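Local coordinates for tetratricopeptide repeat protein (Parabacteroides merdae ATCC 43184, PDB 4R7S), which is of unknown function but, as a tetratricopeptide repeat protein built from stacked helices, probably serves as a scaffold that binds protein or peptide partners, at residues Ile151-Lys154 with Asp160-Glu163. Residues are numbered along the deposited sequence; the frame is centred on the assembly and turned at random.
With EDO (1,2-ethanediol), chain D.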
ATOM      1  N   ILE A 151      10.913   9.519  -2.336  1.00 34.48           N
ATOM      2  CA  ILE A 151      11.138   8.387  -1.414  1.00 34.41           C
ATOM      3  C   ILE A 151      12.404   7.645  -1.836  1.00 37.25           C
ATOM      4  O   ILE A 151      13.242   7.365  -0.995  1.00 37.00           O
ATOM      5  CB  ILE A 151       9.883   7.460  -1.327  1.00 37.10           C
ATOM      6  CG1 ILE A 151       8.695   8.233  -0.719  1.00 36.90           C
ATOM      7  CG2 ILE A 151      10.169   6.164  -0.525  1.00 35.87           C
ATOM      8  CD1 ILE A 151       7.361   7.772  -1.238  1.00 46.97           C
ATOM      9  N   LEU A 152      12.554   7.383  -3.134  1.00 35.92           N
ATOM     10  CA  LEU A 152      13.716   6.725  -3.750  1.00 37.03           C
ATOM     11  C   LEU A 152      15.041   7.431  -3.399  1.00 40.07           C
ATOM     12  O   LEU A 152      15.992   6.778  -2.963  1.00 40.49           O
ATOM     13  CB  LEU A 152      13.511   6.736  -5.273  1.00 38.06           C
ATOM     14  CG  LEU A 152      14.685   6.346  -6.136  1.00 45.07           C
ATOM     15  CD1 LEU A 152      15.004   4.900  -5.953  1.00 47.08           C
ATOM     16  CD2 LEU A 152      14.378   6.581  -7.565  1.00 46.90           C
ATOM     17  N   GLU A 153      15.089   8.758  -3.596  1.00 35.63           N
ATOM     18  CA  GLU A 153      16.267   9.594  -3.355  1.00 34.34           C
ATOM     19  C   GLU A 153      16.669   9.575  -1.914  1.00 39.52           C
ATOM     20  O   GLU A 153      17.862   9.463  -1.624  1.00 41.35           O
ATOM     21  CB  GLU A 153      16.046  11.027  -3.839  1.00 34.66           C
ATOM     22  CG  GLU A 153      16.036  11.165  -5.356  1.00 37.32           C
ATOM     23  CD  GLU A 153      17.208  10.655  -6.186  1.00 52.46           C
ATOM     24  OE1 GLU A 153      18.182  10.106  -5.621  1.00 37.22           O
ATOM     25  OE2 GLU A 153      17.145  10.816  -7.425  1.00 59.19           O
ATOM     26  N   LYS A 154      15.686   9.655  -1.005  1.00 35.27           N
ATOM     27  CA  LYS A 154      15.901   9.540   0.433  1.00 34.39           C
ATOM     28  C   LYS A 154      16.545   8.158   0.757  1.00 39.62           C
ATOM     29  O   LYS A 154      17.557   8.103   1.442  1.00 41.19           O
ATOM     30  CB  LYS A 154      14.551   9.697   1.152  1.00 36.10           C
ATOM     31  CG  LYS A 154      14.590   9.264   2.622  1.00 42.02           C
ATOM     32  CD  LYS A 154      13.225   9.289   3.282  1.00 39.32           C
ATOM     33  CE  LYS A 154      12.488   7.983   3.133  1.00 37.88           C
ATOM     34  NZ  LYS A 154      11.099   8.140   3.608  1.00 48.33           N
ATOM     35  N   ASP A 160      19.369  15.802  -0.361  1.00 38.99           N
ATOM     36  CA  ASP A 160      19.117  17.126  -0.922  1.00 38.52           C
ATOM     37  C   ASP A 160      18.178  17.058  -2.097  1.00 41.58           C
ATOM     38  O   ASP A 160      17.366  17.978  -2.293  1.00 41.37           O
ATOM     39  CB  ASP A 160      20.433  17.795  -1.342  1.00 41.01           C
ATOM     40  CG  ASP A 160      21.344  18.187  -0.185  1.00 55.69           C
ATOM     41  OD1 ASP A 160      20.818  18.443   0.941  1.00 54.19           O
ATOM     42  OD2 ASP A 160      22.578  18.291  -0.413  1.00 65.46           O
ATOM     43  N   GLU A 161      18.289  15.986  -2.899  1.00 37.28           N
ATOM     44  CA  GLU A 161      17.405  15.817  -4.047  1.00 36.88           C
ATOM     45  C   GLU A 161      15.992  15.509  -3.516  1.00 39.78           C
ATOM     46  O   GLU A 161      15.012  16.156  -3.915  1.00 40.16           O
ATOM     47  CB  GLU A 161      17.944  14.733  -5.010  1.00 38.47           C
ATOM     48  CG  GLU A 161      17.222  14.612  -6.355  1.00 45.82           C
ATOM     49  CD  GLU A 161      16.812  15.848  -7.151  1.00 62.64           C
ATOM     50  OE1 GLU A 161      17.159  16.986  -6.755  1.00 53.97           O
ATOM     51  OE2 GLU A 161      16.098  15.667  -8.166  1.00 50.79           O
ATOM     52  N   SER A 162      15.926  14.608  -2.530  1.00 32.16           N
ATOM     53  CA  SER A 162      14.695  14.235  -1.888  1.00 31.32           C
ATOM     54  C   SER A 162      14.000  15.467  -1.284  1.00 34.77           C
ATOM     55  O   SER A 162      12.785  15.646  -1.443  1.00 35.17           O
ATOM     56  CB  SER A 162      14.984  13.193  -0.814  1.00 32.44           C
ATOM     57  OG  SER A 162      13.766  12.734  -0.261  1.00 36.71           O
ATOM     58  N   GLU A 163      14.778  16.312  -0.598  1.00 30.17           N
ATOM     59  CA  GLU A 163      14.261  17.513   0.053  1.00 29.61           C
ATOM     60  C   GLU A 163      13.747  18.499  -0.980  1.00 35.25           C
ATOM     61  O   GLU A 163      12.697  19.100  -0.767  1.00 35.25           O
ATOM     62  CB  GLU A 163      15.342  18.152   0.940  1.00 30.48           C
ATOM     63  CG  GLU A 163      14.821  19.362   1.699  1.00 40.06           C
ATOM     64  CD  GLU A 163      15.839  20.226   2.408  1.00 45.81           C
ATOM     65  OE1 GLU A 163      17.018  20.275   1.990  1.00 51.90           O
ATOM     66  OE2 GLU A 163      15.431  20.894   3.377  1.00 38.85           O
TER
HETATM   67  C1  EDO D 302       8.319   5.871   3.180  1.00 67.57           C
HETATM   68  O1  EDO D 302       9.563   5.338   2.741  1.00 65.06           O
HETATM   69  C2  EDO D 302       7.282   5.969   2.011  1.00 70.28           C
HETATM   70  O2  EDO D 302       6.926   4.701   1.466  1.00 72.21           O
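The carboxylates of Glu153 and Glu161 stand nearly upright to each other, their planes 75° apart, and Glu161 offers a methylene rather than an oxygen: its CG lies over one face of the Glu153 carboxylate, 4.0 Å from Glu153 CD. Glu153 OE1 accepts a hydrogen bond from Asn158 and forms a salt bridge with Arg156, partners that probably hold the carboxylate in this orientation. Glu161 OE2 is 5.0 Å from Glu153 OE2 and pairs instead with Arg164. Glutamate suits both places because its aliphatic part can pack, CG to CG at 3.8 Å, while its acid end reaches a base. The bend in Glu153 at chi2 (-55°) folds its carboxylate back beside Glu161.

Where the two helix backbones come closest, the small Ser162 lets helices 143-156 and 159-172 approach, with the CA atoms of Glu153 and Ser162 5.1 Å apart. Ser162 OG sits 3.4 Å from Lys154 CB and hydrogen-bonds to the carbonyl of Ala150, which satisfies this buried hydroxyl. Lys154 lends its CB to this packing, then turns at chi3 (89°) and carries its amine to a salt bridge with Asp185 and a weak hydrogen bond to ethanediol, probably from the crystallisation liquor. Ile151, whose branched aliphatic chain suits packing on Ile120 of helix 109-121, also touches the diol; an alanine here would probably leave a gap beside both.

The antiparallel pairing resembles the helical hairpin of tetratricopeptide repeats; between these segments it rests mainly on packing, and the acids' like charges are probably eased by their separate arginines.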